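Local coordinates for protein macrophomate synthase intermolecular Diels-Alderase (Macrophoma commelinae, PDB 1IZC) that is a TIM-barrel enzyme of the HpcH/HpaI aldolase/citrate lyase family that holds a magnesium ion and pyruvic acid, at residues Glu127-Val132 with Ala197-Ile202; Ala15-Ala20 with Arg29-Asp34; Lys3-Ser6 with Leu11-Lys14. The protein carries 1 engineered substitution. One frame throughout, in Å; residues are numbered along the deposited sequence.

Overall arrangement
Along the chain the contacts come in the order interaction 3, interaction 2, interaction 1. Interactions 3 and 2 belong to the N-terminal extension that precedes the first strand of a closed eight-stranded parallel barrel: 15-20 lays the extension on helix 28-37, and 3-6 folds against 11-14 farther out. Their centres are about 21 Å apart, and both touch the second subunit, consistent with a part for the extension in assembly. Interaction 1 joins helix 129-139 to the loop before strand 205-207; its centre is about 23 Å from that of interaction 2 and about 43 Å from that of interaction 3. It lies within one chain, in the barrel's outer layer, touched by no other chain.

Interaction 1: Glu127-Val132 with Ala197-Ile202; sequences ETVEEV and AAMPEI
In the outer layer of the TIM barrel, Val129 and Val132 on the first turn of helix 129-139 receive Met199 from the loop that leads from helix 193-197 to strand 205-207. The contact is apolar and largely buried. Met199 SD lies 3.6 Å from Val132 CB, and these two side chains meet tip to tip. Val129 instead runs antiparallel alongside the thioether, its CG2 3.9 Å from Met199 CG. A bend at the last torsion of Met199 (chi3 71°) turns CE toward the helix, 3.6 Å from Val132 CB; its very short approach to Val129 CG1 is doubtful. Three residues on, at the end of a type I turn that starts at Met199, Ile202 CG2 meets Val132 CG1 at 3.9 Å, and both residues rest on Pro182 of strand 179-184. Glu201 ties the same loop to the helix through a salt bridge with Arg133.

The helix start is fixed by a capping box. Thr128, the N-cap, accepts Glu131 N on OG1 at 3.1 Å, while Glu131 OE1 takes Thr128 N from above the carboxylate plane at 3.2 Å. That oxygen has a second donor, and Lys104 holds the other oxygen, OE2, in a salt bridge, which should fix the carboxylate's rotation. The second donor is Glu127 N, 2.6 Å from Glu131 OE1 and nearly in line with its C-O bond (N-H...O 167°).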
loop_
_atom_site.group_PDB
_atom_site.type_symbol
_atom_site.label_atom_id
_atom_site.label_comp_id
_atom_site.label_asym_id
_atom_site.label_seq_id
_atom_site.Cartn_x
_atom_site.Cartn_y
_atom_site.Cartn_z
ATOM N N GLU A 127 32.545 -7.711 12.970
ATOM C CA GLU A 127 34.005 -7.830 12.987
ATOM C C GLU A 127 34.615 -7.536 14.357
ATOM O O GLU A 127 35.778 -7.880 14.604
ATOM C CB GLU A 127 34.620 -6.898 11.933
ATOM C CG GLU A 127 34.138 -7.200 10.520
ATOM C CD GLU A 127 34.821 -6.367 9.459
ATOM O OE1 GLU A 127 35.208 -5.218 9.752
ATOM O OE2 GLU A 127 34.956 -6.864 8.326
ATOM N N THR A 128 33.838 -6.911 15.241
ATOM C CA THR A 128 34.331 -6.572 16.577
ATOM C C THR A 128 33.313 -6.834 17.678
ATOM O O THR A 128 32.100 -6.841 17.451
ATOM C CB THR A 128 34.743 -5.074 16.690
ATOM O OG1 THR A 128 33.571 -4.247 16.678
ATOM C CG2 THR A 128 35.655 -4.664 15.546
ATOM N N VAL A 129 33.817 -7.034 18.889
ATOM C CA VAL A 129 32.940 -7.266 20.018
ATOM C C VAL A 129 32.150 -5.981 20.282
ATOM O O VAL A 129 31.000 -6.031 20.721
ATOM C CB VAL A 129 33.763 -7.671 21.270
ATOM C CG1 VAL A 129 32.871 -7.708 22.482
ATOM C CG2 VAL A 129 34.399 -9.037 21.051
ATOM N N GLU A 130 32.756 -4.829 19.998
ATOM C CA GLU A 130 32.071 -3.554 20.212
ATOM C C GLU A 130 30.817 -3.431 19.347
ATOM O O GLU A 130 29.801 -2.890 19.794
ATOM C CB GLU A 130 32.991 -2.362 19.904
ATOM C CG GLU A 130 34.153 -2.151 20.885
ATOM C CD GLU A 130 35.263 -3.193 20.763
ATOM O OE1 GLU A 130 35.394 -3.829 19.700
ATOM O OE2 GLU A 130 36.031 -3.363 21.740
ATOM N N GLU A 131 30.882 -3.914 18.111
ATOM C CA GLU A 131 29.707 -3.826 17.234
ATOM C C GLU A 131 28.556 -4.633 17.819
ATOM O O GLU A 131 27.395 -4.231 17.737
ATOM C CB GLU A 131 30.027 -4.357 15.832
ATOM C CG GLU A 131 31.064 -3.521 15.105
ATOM C CD GLU A 131 31.489 -4.121 13.787
ATOM O OE1 GLU A 131 31.572 -5.359 13.684
ATOM O OE2 GLU A 131 31.754 -3.342 12.849
ATOM N N VAL A 132 28.882 -5.782 18.402
ATOM C CA VAL A 132 27.855 -6.622 18.993
ATOM C C VAL A 132 27.279 -5.950 20.238
ATOM O O VAL A 132 26.073 -5.986 20.469
ATOM C CB VAL A 132 28.418 -8.013 19.361
ATOM C CG1 VAL A 132 27.329 -8.860 20.006
ATOM C CG2 VAL A 132 28.955 -8.702 18.106
ATOM N N ALA A 197 33.106 -15.135 19.340
ATOM C CA ALA A 197 32.476 -16.372 19.799
ATOM C C ALA A 197 32.452 -16.503 21.315
ATOM O O ALA A 197 31.576 -17.171 21.873
ATOM C CB ALA A 197 33.195 -17.575 19.190
ATOM N N ALA A 198 33.412 -15.857 21.968
ATOM C CA ALA A 198 33.537 -15.909 23.424
ATOM C C ALA A 198 32.662 -14.911 24.181
ATOM O O ALA A 198 32.633 -14.918 25.417
ATOM C CB ALA A 198 35.011 -15.704 23.824
ATOM N N MET A 199 31.953 -14.048 23.464
ATOM C CA MET A 199 31.105 -13.063 24.136
ATOM C C MET A 199 29.977 -13.748 24.898
ATOM O O MET A 199 29.228 -14.536 24.337
ATOM C CB MET A 199 30.500 -12.092 23.120
ATOM C CG MET A 199 31.528 -11.240 22.393
ATOM S SD MET A 199 30.699 -10.104 21.275
ATOM C CE MET A 199 29.954 -8.947 22.444
ATOM N N PRO A 200 29.839 -13.441 26.194
ATOM C CA PRO A 200 28.790 -14.036 27.028
ATOM C C PRO A 200 27.402 -13.594 26.561
ATOM O O PRO A 200 26.396 -14.259 26.820
ATOM C CB PRO A 200 29.090 -13.489 28.432
ATOM C CG PRO A 200 30.457 -12.929 28.348
ATOM C CD PRO A 200 30.627 -12.453 26.948
ATOM N N GLU A 201 27.353 -12.479 25.846
ATOM C CA GLU A 201 26.067 -11.947 25.400
ATOM C C GLU A 201 25.402 -12.658 24.228
ATOM O O GLU A 201 24.195 -12.520 24.048
ATOM C CB GLU A 201 26.189 -10.462 25.032
ATOM C CG GLU A 201 26.676 -9.559 26.168
ATOM C CD GLU A 201 28.178 -9.358 26.140
ATOM O OE1 GLU A 201 28.904 -10.273 25.687
ATOM O OE2 GLU A 201 28.639 -8.284 26.588
ATOM N N ILE A 202 26.157 -13.420 23.445
ATOM C CA ILE A 202 25.568 -14.045 22.263
ATOM C C ILE A 202 24.943 -15.414 22.445
ATOM O O ILE A 202 25.295 -16.155 23.361
ATOM C CB ILE A 202 26.577 -14.077 21.099
ATOM C CG1 ILE A 202 27.686 -15.109 21.348
ATOM C CG2 ILE A 202 27.193 -12.692 20.948
ATOM C CD1 ILE A 202 28.581 -15.339 20.120
#

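Interaction 2: Ala15-Ala20 with Arg29-Asp34; sequences APYRSA and RQALKD
Tyr17 and Asp34 each turn CG to the side of their own backbone N, away from the carbonyl carbon (chi1 -52° and -68°), which sends phenol and carboxylate at each other from opposite directions. The hydroxyl donates to the carboxylate, Tyr17 OH to Asp34 OD2 being 2.6 Å. The bond uses the anti lone pair of OD2, which sits at the ring edge close to its plane, with ring and carboxylate planes 43° apart. Asp34 OD1 is engaged too: Gln30 NE2, one helical turn earlier, reaches it at 2.9 Å from above the carboxylate plane. Both carboxylate oxygens are therefore gripped, which should limit rotation of the group.

The ring itself lies against Ala31, whose CB stands almost over its centre in a CH-pi contact, 3.8 Å from the Tyr17 ring centroid. Pro16 CB covers part of the opposite face, nearer the rim. Gln30 CG is also near, 4.1 Å from Tyr17 CE1. In this way the N-terminal extension is laid on helix 28-37, which comes before the first strand of the TIM barrel and packs through Arg29 and Leu32 on Cys179 of strand 179-184. A water bridges the two segments, donating to Tyr17 OH at 3.2 Å and to Ala31 O at 2.8 Å. Beyond the tyrosine, Arg18 NE bonds Ser19 O of its own chain at 3.0 Å, while NH1 makes a salt bridge with Glu93 of the second subunit and the guanidinium a cation-pi contact with Tyr5 of that subunit.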
loop_
_atom_site.group_PDB
_atom_site.type_symbol
_atom_site.label_atom_id
_atom_site.label_comp_id
_atom_site.label_asym_id
_atom_site.label_seq_id
_atom_site.Cartn_x
_atom_site.Cartn_y
_atom_site.Cartn_z
ATOM N N ALA A 15 2.931 -25.571 20.418
ATOM C CA ALA A 15 3.799 -24.401 20.373
ATOM C C ALA A 15 4.528 -24.339 21.710
ATOM O O ALA A 15 4.205 -23.528 22.567
ATOM C CB ALA A 15 2.945 -23.156 20.162
ATOM N N PRO A 16 5.541 -25.194 21.883
ATOM C CA PRO A 16 6.355 -25.306 23.096
ATOM C C PRO A 16 6.985 -24.020 23.622
ATOM O O PRO A 16 7.189 -23.875 24.831
ATOM C CB PRO A 16 7.434 -26.316 22.702
ATOM C CG PRO A 16 6.826 -27.095 21.615
ATOM C CD PRO A 16 6.068 -26.069 20.822
ATOM N N TYR A 17 7.295 -23.096 22.724
ATOM C CA TYR A 17 7.978 -21.868 23.123
ATOM C C TYR A 17 7.211 -20.559 22.986
ATOM O O TYR A 17 7.786 -19.488 23.200
ATOM C CB TYR A 17 9.292 -21.774 22.338
ATOM C CG TYR A 17 10.119 -23.030 22.456
ATOM C CD1 TYR A 17 10.774 -23.338 23.652
ATOM C CD2 TYR A 17 10.207 -23.939 21.400
ATOM C CE1 TYR A 17 11.489 -24.520 23.789
ATOM C CE2 TYR A 17 10.929 -25.126 21.529
ATOM C CZ TYR A 17 11.565 -25.405 22.729
ATOM O OH TYR A 17 12.289 -26.567 22.875
ATOM N N ARG A 18 5.923 -20.611 22.659
ATOM C CA ARG A 18 5.188 -19.352 22.493
ATOM C C ARG A 18 5.022 -18.564 23.785
ATOM O O ARG A 18 5.023 -19.136 24.883
ATOM C CB ARG A 18 3.803 -19.596 21.887
ATOM C CG ARG A 18 2.880 -20.459 22.756
ATOM C CD ARG A 18 1.427 -20.254 22.331
ATOM N NE ARG A 18 0.931 -18.961 22.787
ATOM C CZ ARG A 18 -0.258 -18.461 22.467
ATOM N NH1 ARG A 18 -1.078 -19.149 21.677
ATOM N NH2 ARG A 18 -0.630 -17.281 22.948
ATOM N N SER A 19 4.901 -17.247 23.653
ATOM C CA SER A 19 4.694 -16.385 24.816
ATOM C C SER A 19 3.202 -16.372 25.149
ATOM O O SER A 19 2.407 -17.007 24.455
ATOM C CB SER A 19 5.161 -14.961 24.515
ATOM O OG SER A 19 5.170 -14.186 25.696
ATOM N N ALA A 20 2.820 -15.649 26.198
ATOM C CA ALA A 20 1.413 -15.580 26.588
ATOM C C ALA A 20 0.595 -14.941 25.469
ATOM O O ALA A 20 -0.566 -15.282 25.276
ATOM C CB ALA A 20 1.254 -14.777 27.876
ATOM N N ARG A 29 15.497 -18.459 23.011
ATOM C CA ARG A 29 16.617 -18.735 23.912
ATOM C C ARG A 29 16.548 -20.194 24.392
ATOM O O ARG A 29 17.540 -20.944 24.324
ATOM C CB ARG A 29 16.554 -17.778 25.117
ATOM C CG ARG A 29 17.775 -17.802 26.063
ATOM C CD ARG A 29 18.892 -16.851 25.585
ATOM N NE ARG A 29 18.427 -15.470 25.493
ATOM C CZ ARG A 29 18.299 -14.620 26.517
ATOM N NH1 ARG A 29 18.608 -14.971 27.767
ATOM N NH2 ARG A 29 17.837 -13.402 26.287
ATOM N N GLN A 30 15.372 -20.601 24.867
ATOM C CA GLN A 30 15.198 -21.959 25.366
ATOM C C GLN A 30 15.185 -22.972 24.230
ATOM O O GLN A 30 15.685 -24.088 24.375
ATOM C CB GLN A 30 13.900 -22.081 26.171
ATOM C CG GLN A 30 13.805 -23.389 26.948
ATOM C CD GLN A 30 14.955 -23.528 27.937
ATOM O OE1 GLN A 30 15.202 -22.622 28.733
ATOM N NE2 GLN A 30 15.666 -24.652 27.886
ATOM N N ALA A 31 14.608 -22.596 23.092
ATOM C CA ALA A 31 14.569 -23.522 21.963
ATOM C C ALA A 31 15.985 -23.905 21.561
ATOM O O ALA A 31 16.263 -25.069 21.262
ATOM C CB ALA A 31 13.838 -22.889 20.773
ATOM N N LEU A 32 16.884 -22.923 21.555
ATOM C CA LEU A 32 18.270 -23.196 21.194
ATOM C C LEU A 32 18.941 -24.073 22.243
ATOM O O LEU A 32 19.678 -24.992 21.896
ATOM C CB LEU A 32 19.057 -21.898 21.021
ATOM C CG LEU A 32 18.636 -21.090 19.785
ATOM C CD1 LEU A 32 19.300 -19.713 19.817
ATOM C CD2 LEU A 32 19.020 -21.855 18.522
ATOM N N LYS A 33 18.696 -23.792 23.518
ATOM C CA LYS A 33 19.294 -24.608 24.571
ATOM C C LYS A 33 18.789 -26.044 24.463
ATOM O O LYS A 33 19.557 -26.997 24.647
ATOM C CB LYS A 33 18.961 -24.034 25.952
ATOM C CG LYS A 33 19.732 -22.747 26.272
ATOM C CD LYS A 33 19.144 -21.999 27.462
ATOM C CE LYS A 33 19.896 -20.681 27.701
ATOM N NZ LYS A 33 19.117 -19.659 28.468
ATOM N N ASP A 34 17.503 -26.205 24.153
ATOM C CA ASP A 34 16.929 -27.543 24.022
ATOM C C ASP A 34 17.518 -28.299 22.830
ATOM O O ASP A 34 17.724 -29.517 22.902
ATOM C CB ASP A 34 15.401 -27.470 23.900
ATOM C CG ASP A 34 14.730 -27.010 25.181
ATOM O OD1 ASP A 34 15.387 -26.991 26.247
ATOM O OD2 ASP A 34 13.530 -26.669 25.135
HETATM O O HOH W 1 14.280 -26.882 20.340
#

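Interaction 3: Lys3-Ser6 with Leu11-Lys14; sequences KSYS and LHAK
Tyr5 and His12 make an aromatic surface contact that folds the N-terminal extension back on itself, well away from the barrel core and against the second subunit. With CG anti to its backbone N (chi1 180°), Tyr5 lays its ring across the imidazole. The planes are inclined by 38°, and His12 CD2 comes over one face of the phenol near the rim, 3.5 Å from Tyr5 CE2. The imidazole is also held at its edge: His12 NE2 donates to Tyr5 O at 2.7 Å, the acceptor close to the ring plane but the donor above the carbonyl plane. Because one residue supplies both the ring and the carbonyl, this pairing should restrict the rotation of the imidazole. Beside it, Leu11 CB meets Tyr5 CE1 at 3.9 Å.

Across the subunit interface, Leu163 of the second subunit packs on Leu11. The phenol hydroxyl is tied to the 11-14 backbone by two waters. One lies 2.9 Å from Tyr5 OH and within hydrogen-bonding distance of Leu11 O, at 3.0 Å; the other, in the plane of the ring, sits 2.6 Å from Tyr5 OH and accepts from Ala13 N at 3.2 Å.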
loop_
_atom_site.group_PDB
_atom_site.type_symbol
_atom_site.label_atom_id
_atom_site.label_comp_id
_atom_site.label_asym_id
_atom_site.label_seq_id
_atom_site.Cartn_x
_atom_site.Cartn_y
_atom_site.Cartn_z
ATOM N N LYS A 3 -17.767 -32.046 19.678
ATOM C CA LYS A 3 -16.916 -31.885 18.508
ATOM C C LYS A 3 -16.380 -30.466 18.311
ATOM O O LYS A 3 -15.983 -30.110 17.206
ATOM C CB LYS A 3 -17.680 -32.305 17.258
ATOM C CG LYS A 3 -18.918 -31.481 16.992
ATOM C CD LYS A 3 -19.597 -31.954 15.717
ATOM C CE LYS A 3 -20.864 -31.175 15.453
ATOM N NZ LYS A 3 -21.501 -31.587 14.175
ATOM N N SER A 4 -16.380 -29.658 19.363
ATOM C CA SER A 4 -15.849 -28.299 19.254
ATOM C C SER A 4 -14.324 -28.418 19.200
ATOM O O SER A 4 -13.767 -29.484 19.461
ATOM C CB SER A 4 -16.243 -27.469 20.476
ATOM O OG SER A 4 -15.606 -27.970 21.635
ATOM N N TYR A 5 -13.647 -27.324 18.868
ATOM C CA TYR A 5 -12.192 -27.338 18.800
ATOM C C TYR A 5 -11.577 -27.777 20.131
ATOM O O TYR A 5 -10.661 -28.604 20.165
ATOM C CB TYR A 5 -11.676 -25.939 18.455
ATOM C CG TYR A 5 -10.170 -25.840 18.366
ATOM C CD1 TYR A 5 -9.487 -26.295 17.234
ATOM C CD2 TYR A 5 -9.430 -25.248 19.394
ATOM C CE1 TYR A 5 -8.103 -26.154 17.121
ATOM C CE2 TYR A 5 -8.043 -25.102 19.290
ATOM C CZ TYR A 5 -7.390 -25.552 18.153
ATOM O OH TYR A 5 -6.029 -25.372 18.031
ATOM N N SER A 6 -12.080 -27.218 21.227
ATOM C CA SER A 6 -11.551 -27.546 22.543
ATOM C C SER A 6 -11.699 -29.027 22.869
ATOM O O SER A 6 -10.915 -29.567 23.646
ATOM C CB SER A 6 -12.235 -26.703 23.627
ATOM O OG SER A 6 -13.627 -26.965 23.698
ATOM N N LEU A 11 -6.274 -31.565 17.231
ATOM C CA LEU A 11 -6.203 -30.391 16.362
ATOM C C LEU A 11 -5.455 -29.227 17.001
ATOM O O LEU A 11 -5.138 -28.242 16.329
ATOM C CB LEU A 11 -7.612 -29.908 16.015
ATOM C CG LEU A 11 -8.505 -30.892 15.261
ATOM C CD1 LEU A 11 -9.890 -30.287 15.069
ATOM C CD2 LEU A 11 -7.874 -31.216 13.924
ATOM N N HIS A 12 -5.170 -29.331 18.295
ATOM C CA HIS A 12 -4.509 -28.233 18.985
ATOM C C HIS A 12 -3.076 -28.000 18.554
ATOM O O HIS A 12 -2.349 -28.933 18.223
ATOM C CB HIS A 12 -4.591 -28.448 20.496
ATOM C CG HIS A 12 -5.994 -28.520 21.005
ATOM N ND1 HIS A 12 -6.300 -28.771 22.325
ATOM C CD2 HIS A 12 -7.179 -28.367 20.368
ATOM C CE1 HIS A 12 -7.613 -28.770 22.478
ATOM N NE2 HIS A 12 -8.169 -28.527 21.305
ATOM N N ALA A 13 -2.671 -26.736 18.555
ATOM C CA ALA A 13 -1.320 -26.391 18.149
ATOM C C ALA A 13 -0.273 -26.778 19.183
ATOM O O ALA A 13 -0.481 -26.645 20.385
ATOM C CB ALA A 13 -1.228 -24.885 17.855
ATOM N N LYS A 14 0.861 -27.262 18.705
ATOM C CA LYS A 14 1.948 -27.618 19.598
ATOM C C LYS A 14 2.931 -26.469 19.443
ATOM O O LYS A 14 3.644 -26.377 18.449
ATOM C CB LYS A 14 2.579 -28.946 19.176
ATOM C CG LYS A 14 1.622 -30.128 19.311
ATOM C CD LYS A 14 2.311 -31.443 18.976
ATOM C CE LYS A 14 1.363 -32.622 19.152
ATOM N NZ LYS A 14 2.048 -33.912 18.869
HETATM O O HOH W 2 -4.602 -24.648 20.124
HETATM O O HOH W 3 -4.318 -25.454 15.718
#